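Long-range contacts in putative metal-sulfur cluster biosynthesis proteins YuaD (Bacillus subtilis, PDB 1ORU), which is of unknown function but belongs to the MOSC family, to which molybdenum and pyridoxal phosphate binding are generally, though tentatively, assigned: residues A[4-10]-A[179-185]; A[105-109]-A[159-163]. One frame throughout, in Å; residues are numbered along the deposited sequence. Where two conformers were deposited one is given.

In the fold
From the N terminus, strand 5-17 enters the curled mixed sheet and pairs antiparallel with the last strand, 178-184, so contact 1 joins the two ends of the modelled chain and closes a loop of nearly the whole protein. Contact 2 lies within that loop. It closes a smaller one, from the turn that follows strand 98-101 to the loop between helix 149-156 and strand 163-169. The two loops are therefore nested and do not cross. The centres of contacts 1 and 2 lie about 14 Å apart. Even so, the contacts meet directly: L109 of contact 2 packs on V181 and S183 of contact 1, linking the terminal strand pair to the buried interior.

Contact 1. Residues A[4-10]-A[179-185]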
loop_
_atom_site.group_PDB
_atom_site.type_symbol
_atom_site.label_atom_id
_atom_site.label_comp_id
_atom_site.label_asym_id
_atom_site.label_seq_id
_atom_site.Cartn_x
_atom_site.Cartn_y
_atom_site.Cartn_z
HETATM N N MSE A 4 -17.425 -1.059 -4.248
HETATM C CA MSE A 4 -16.281 -1.304 -3.320
HETATM C C MSE A 4 -15.641 0.021 -2.919
HETATM O O MSE A 4 -14.599 0.048 -2.257
HETATM C CB MSE A 4 -15.236 -2.186 -3.996
HETATM C CG MSE A 4 -14.741 -1.625 -5.314
HETATM SE SE MSE A 4 -13.424 -2.745 -6.160
HETATM C CE MSE A 4 -11.836 -1.735 -5.733
ATOM N N TRP A 5 -16.278 1.113 -3.328
ATOM C CA TRP A 5 -15.805 2.462 -3.042
ATOM C C TRP A 5 -16.926 3.304 -2.446
ATOM O O TRP A 5 -17.810 3.745 -3.175
ATOM C CB TRP A 5 -15.322 3.140 -4.336
ATOM C CG TRP A 5 -14.079 2.556 -4.918
ATOM C CD1 TRP A 5 -13.949 1.913 -6.123
ATOM C CD2 TRP A 5 -12.792 2.518 -4.305
ATOM N NE1 TRP A 5 -12.655 1.473 -6.290
ATOM C CE2 TRP A 5 -11.924 1.835 -5.187
ATOM C CE3 TRP A 5 -12.284 2.996 -3.092
ATOM C CZ2 TRP A 5 -10.578 1.616 -4.892
ATOM C CZ3 TRP A 5 -10.949 2.777 -2.800
ATOM C CH2 TRP A 5 -10.111 2.095 -3.695
ATOM N N LYS A 6 -16.911 3.523 -1.134
ATOM C CA LYS A 6 -17.945 4.363 -0.532
ATOM C C LYS A 6 -17.331 5.744 -0.321
ATOM O O LYS A 6 -16.273 5.874 0.296
ATOM C CB LYS A 6 -18.433 3.791 0.806
ATOM C CG LYS A 6 -17.387 3.749 1.912
ATOM C CD LYS A 6 -17.996 3.335 3.256
ATOM C CE LYS A 6 -16.914 3.118 4.317
ATOM N NZ LYS A 6 -17.453 2.759 5.660
ATOM N N ARG A 7 -17.989 6.771 -0.844
ATOM C CA ARG A 7 -17.481 8.131 -0.717
ATOM C C ARG A 7 -18.070 8.924 0.436
ATOM O O ARG A 7 -19.254 8.811 0.746
ATOM C CB ARG A 7 -17.718 8.904 -2.017
ATOM C CG ARG A 7 -16.844 8.455 -3.168
ATOM C CD ARG A 7 -17.329 9.037 -4.479
ATOM N NE ARG A 7 -18.698 8.617 -4.756
ATOM C CZ ARG A 7 -19.362 8.910 -5.868
ATOM N NH1 ARG A 7 -18.781 9.630 -6.820
ATOM N NH2 ARG A 7 -20.607 8.480 -6.026
HETATM N N MSE A 8 -17.222 9.718 1.086
HETATM C CA MSE A 8 -17.632 10.551 2.212
HETATM C C MSE A 8 -16.801 11.831 2.233
HETATM O O MSE A 8 -15.657 11.844 1.773
HETATM C CB MSE A 8 -17.461 9.784 3.528
HETATM C CG MSE A 8 -16.054 9.260 3.773
HETATM SE SE MSE A 8 -15.952 8.021 5.257
HETATM C CE MSE A 8 -16.292 6.386 4.292
ATOM N N THR A 9 -17.381 12.906 2.759
ATOM C CA THR A 9 -16.691 14.187 2.830
ATOM C C THR A 9 -16.196 14.454 4.247
ATOM O O THR A 9 -16.907 14.193 5.219
ATOM C CB THR A 9 -17.630 15.332 2.402
ATOM O OG1 THR A 9 -18.009 15.142 1.032
ATOM C CG2 THR A 9 -16.938 16.680 2.547
ATOM N N ALA A 10 -14.966 14.945 4.352
ATOM C CA ALA A 10 -14.374 15.286 5.640
ATOM C C ALA A 10 -13.603 16.589 5.463
ATOM O O ALA A 10 -13.733 17.260 4.432
ATOM C CB ALA A 10 -13.451 14.177 6.130
ATOM N N ILE A 179 -12.173 17.531 2.163
ATOM C CA ILE A 179 -11.599 16.394 1.465
ATOM C C ILE A 179 -12.637 15.340 1.111
ATOM O O ILE A 179 -13.673 15.205 1.776
ATOM C CB ILE A 179 -10.468 15.737 2.287
ATOM C CG1 ILE A 179 -10.963 15.378 3.693
ATOM C CG2 ILE A 179 -9.280 16.679 2.350
ATOM C CD1 ILE A 179 -9.947 14.595 4.517
ATOM N N GLU A 180 -12.346 14.601 0.048
ATOM C CA GLU A 180 -13.219 13.543 -0.434
ATOM C C GLU A 180 -12.542 12.221 -0.111
ATOM O O GLU A 180 -11.454 11.946 -0.612
ATOM C CB GLU A 180 -13.390 13.671 -1.948
ATOM C CG GLU A 180 -14.454 12.777 -2.543
ATOM C CD GLU A 180 -15.850 13.305 -2.297
ATOM O OE1 GLU A 180 -16.816 12.691 -2.802
ATOM O OE2 GLU A 180 -15.980 14.337 -1.600
ATOM N N VAL A 181 -13.171 11.410 0.733
ATOM C CA VAL A 181 -12.591 10.125 1.100
ATOM C C VAL A 181 -13.271 9.003 0.330
ATOM O O VAL A 181 -14.499 8.898 0.331
ATOM C CB VAL A 181 -12.730 9.858 2.620
ATOM C CG1 VAL A 181 -12.115 8.503 2.979
ATOM C CG2 VAL A 181 -12.046 10.980 3.405
ATOM N N HIS A 182 -12.466 8.197 -0.360
ATOM C CA HIS A 182 -12.965 7.055 -1.117
ATOM C C HIS A 182 -12.533 5.843 -0.302
ATOM O O HIS A 182 -11.382 5.395 -0.386
ATOM C CB HIS A 182 -12.341 7.037 -2.513
ATOM C CG HIS A 182 -12.676 8.246 -3.331
ATOM N ND1 HIS A 182 -13.731 8.278 -4.218
ATOM C CD2 HIS A 182 -12.130 9.483 -3.352
ATOM C CE1 HIS A 182 -13.819 9.484 -4.751
ATOM N NE2 HIS A 182 -12.859 10.236 -4.239
ATOM N N SER A 183 -13.456 5.345 0.516
ATOM C CA SER A 183 -13.187 4.217 1.400
ATOM C C SER A 183 -13.287 2.870 0.693
ATOM O O SER A 183 -14.346 2.497 0.184
ATOM C CB SER A 183 -14.147 4.268 2.592
ATOM O OG SER A 183 -13.742 3.389 3.623
ATOM N N TYR A 184 -12.173 2.142 0.671
ATOM C CA TYR A 184 -12.108 0.836 0.020
ATOM C C TYR A 184 -12.918 -0.222 0.766
ATOM O O TYR A 184 -12.894 -0.279 1.999
ATOM C CB TYR A 184 -10.651 0.382 -0.086
ATOM C CG TYR A 184 -10.467 -0.970 -0.746
ATOM C CD1 TYR A 184 -10.810 -1.170 -2.085
ATOM C CD2 TYR A 184 -9.941 -2.049 -0.034
ATOM C CE1 TYR A 184 -10.631 -2.411 -2.698
ATOM C CE2 TYR A 184 -9.758 -3.297 -0.639
ATOM C CZ TYR A 184 -10.104 -3.468 -1.970
ATOM O OH TYR A 184 -9.919 -4.693 -2.576
ATOM N N GLN A 185 -13.612 -1.069 0.007
ATOM C CA GLN A 185 -14.438 -2.131 0.578
ATOM C C GLN A 185 -14.009 -3.522 0.110
ATOM O O GLN A 185 -13.077 -3.614 -0.716
ATOM C CB GLN A 185 -15.905 -1.905 0.209
ATOM C CG GLN A 185 -16.406 -0.510 0.526
ATOM C CD GLN A 185 -16.269 -0.162 1.995
ATOM O OE1 GLN A 185 -16.454 0.986 2.389
ATOM N NE2 GLN A 185 -15.948 -1.158 2.814
HETATM O O HOH W 1 -18.476 12.559 -0.722
#
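A chi1 of 180° swings the Y184 ring away from its own backbone N, while -69° in W5 lays the indole beside its N, and the two rings converge where strand 5-17 begins and strand 178-184 ends. This antiparallel pair belongs to the curled mixed sheet of the MOSC domain. Y184 CD1 lies over one face of the indole, toward its rim and 3.7 Å from W5 CH2; the ring planes are inclined at 55° in an oblique aromatic pair. The carbonyl of H182 sits at the indole edge, with its O 3.6 Å from W5 CZ3. Further along the same face, R7 runs beside the H182 imidazole and points the same way, placing its CG 3.3 Å from H182 ND1. M56 of the second subunit packs on both W5 and H182, which brings this face into the dimer.

Backbone bonds in both directions join K6 to S183, M8 to V181 and A10 to I179; the one from V181 N to M8 O is 2.7 Å long. On the other face, in the conformer given, selenomethionine M8 sets its CG 3.6 Å from V181 CB and bends at chi3, which carries its CE toward S183 CB. The other edge of strand 178-184 is taken by R114 and I116, through backbone bonds to H182 and E180. Near the far end a water hydrogen-bonds to T9 OG1 and donates to E180 OE1 at 2.7 Å.

Contact 2. Residues A[105-109]-A[159-163]; sequences DLTSL and GIRGI
The CB of T107 is directed toward loop 159-163, and the side chain divides its contacts by chemistry. A chi1 of -58° sets OG1 opposite the carbonyl carbon and CG2 opposite the backbone N, which turns the hydroxyl to the amide of G162 and the methyl to the carbonyl of G159. G162 N donates to T107 OG1 at 2.9 Å with an N-H...O angle of 150°, and T107 CB comes within 3.2 Å of G159 O. Beside it, I163 crosses L106 at about a right angle, its CD1 3.7 Å from L106 CD1. The same I163 CD1 meets L109 CD2 at 3.9 Å. The 3-10 turn 106-108, with L109 just after it, thus presents a hydroxyl and two leucines to the entry of strand 163-169, within the interior of the MOSC domain. A water bridges S108 OG and G159 O, donating to the carbonyl at 2.7 Å.

At the positive phi of G162 (96°) a CB would be pressed against the carbonyl O of R161, so the backbone there calls for glycine. T107 OG1 is also hydrogen-bonded to E76 of helix 74-84. With the amide as donor, one buried oxygen joins turn, loop and helix.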
loop_
_atom_site.group_PDB
_atom_site.type_symbol
_atom_site.label_atom_id
_atom_site.label_comp_id
_atom_site.label_asym_id
_atom_site.label_seq_id
_atom_site.Cartn_x
_atom_site.Cartn_y
_atom_site.Cartn_z
ATOM N N ASP A 105 -13.328 7.440 12.989
ATOM C CA ASP A 105 -12.800 6.088 12.849
ATOM C C ASP A 105 -11.737 6.029 11.759
ATOM O O ASP A 105 -11.598 5.022 11.062
ATOM C CB ASP A 105 -13.924 5.101 12.531
ATOM C CG ASP A 105 -14.836 4.857 13.715
ATOM O OD1 ASP A 105 -14.338 4.406 14.769
ATOM O OD2 ASP A 105 -16.048 5.116 13.593
ATOM N N LEU A 106 -10.988 7.120 11.627
ATOM C CA LEU A 106 -9.930 7.226 10.624
ATOM C C LEU A 106 -8.968 6.051 10.593
ATOM O O LEU A 106 -8.607 5.555 9.522
ATOM C CB LEU A 106 -9.112 8.495 10.861
ATOM C CG LEU A 106 -7.834 8.629 10.025
ATOM C CD1 LEU A 106 -8.198 8.846 8.561
ATOM C CD2 LEU A 106 -6.996 9.790 10.559
ATOM N N THR A 107 -8.537 5.614 11.768
ATOM C CA THR A 107 -7.579 4.526 11.852
ATOM C C THR A 107 -8.050 3.249 11.158
ATOM O O THR A 107 -7.228 2.430 10.731
ATOM C CB THR A 107 -7.218 4.248 13.328
ATOM O OG1 THR A 107 -6.698 5.451 13.915
ATOM C CG2 THR A 107 -6.162 3.159 13.431
ATOM N N SER A 108 -9.362 3.085 11.019
ATOM C CA SER A 108 -9.902 1.895 10.363
ATOM C C SER A 108 -9.963 1.999 8.839
ATOM O O SER A 108 -10.296 1.021 8.173
ATOM C CB SER A 108 -11.304 1.580 10.886
ATOM O OG SER A 108 -11.263 1.219 12.254
ATOM N N LEU A 109 -9.661 3.169 8.285
ATOM C CA LEU A 109 -9.702 3.335 6.832
ATOM C C LEU A 109 -8.798 2.282 6.192
ATOM O O LEU A 109 -7.593 2.248 6.439
ATOM C CB LEU A 109 -9.234 4.737 6.441
ATOM C CG LEU A 109 -9.410 5.115 4.966
ATOM C CD1 LEU A 109 -10.892 5.188 4.615
ATOM C CD2 LEU A 109 -8.740 6.451 4.706
ATOM N N GLY A 159 -4.955 1.433 17.718
ATOM C CA GLY A 159 -6.245 1.406 17.054
ATOM C C GLY A 159 -6.873 2.765 16.806
ATOM O O GLY A 159 -7.916 2.852 16.158
ATOM N N ILE A 160 -6.257 3.824 17.326
ATOM C CA ILE A 160 -6.770 5.179 17.146
ATOM C C ILE A 160 -5.633 6.179 16.993
ATOM O O ILE A 160 -5.772 7.347 17.351
ATOM C CB ILE A 160 -7.660 5.634 18.343
ATOM C CG1 ILE A 160 -6.883 5.514 19.658
ATOM C CG2 ILE A 160 -8.934 4.809 18.393
ATOM C CD1 ILE A 160 -7.687 5.957 20.891
ATOM N N ARG A 161 -4.510 5.732 16.447
ATOM C CA ARG A 161 -3.374 6.626 16.290
ATOM C C ARG A 161 -3.234 7.173 14.868
ATOM O O ARG A 161 -2.264 7.860 14.557
ATOM C CB ARG A 161 -2.087 5.916 16.726
ATOM C CG ARG A 161 -0.889 6.844 16.899
ATOM C CD ARG A 161 0.254 6.393 16.023
ATOM N NE ARG A 161 1.434 7.251 16.112
ATOM C CZ ARG A 161 1.522 8.487 15.627
ATOM N NH1 ARG A 161 0.486 9.050 15.006
ATOM N NH2 ARG A 161 2.664 9.152 15.737
ATOM N N GLY A 162 -4.203 6.877 14.007
ATOM C CA GLY A 162 -4.141 7.387 12.646
ATOM C C GLY A 162 -3.556 6.444 11.606
ATOM O O GLY A 162 -3.294 5.272 11.882
ATOM N N ILE A 163 -3.328 6.978 10.409
ATOM C CA ILE A 163 -2.804 6.203 9.291
ATOM C C ILE A 163 -1.628 6.885 8.604
ATOM O O ILE A 163 -1.300 8.043 8.889
ATOM C CB ILE A 163 -3.902 5.999 8.223
ATOM C CG1 ILE A 163 -4.320 7.366 7.651
ATOM C CG2 ILE A 163 -5.104 5.294 8.842
ATOM C CD1 ILE A 163 -5.419 7.320 6.595
HETATM O O HOH W 2 -9.129 1.102 14.578
#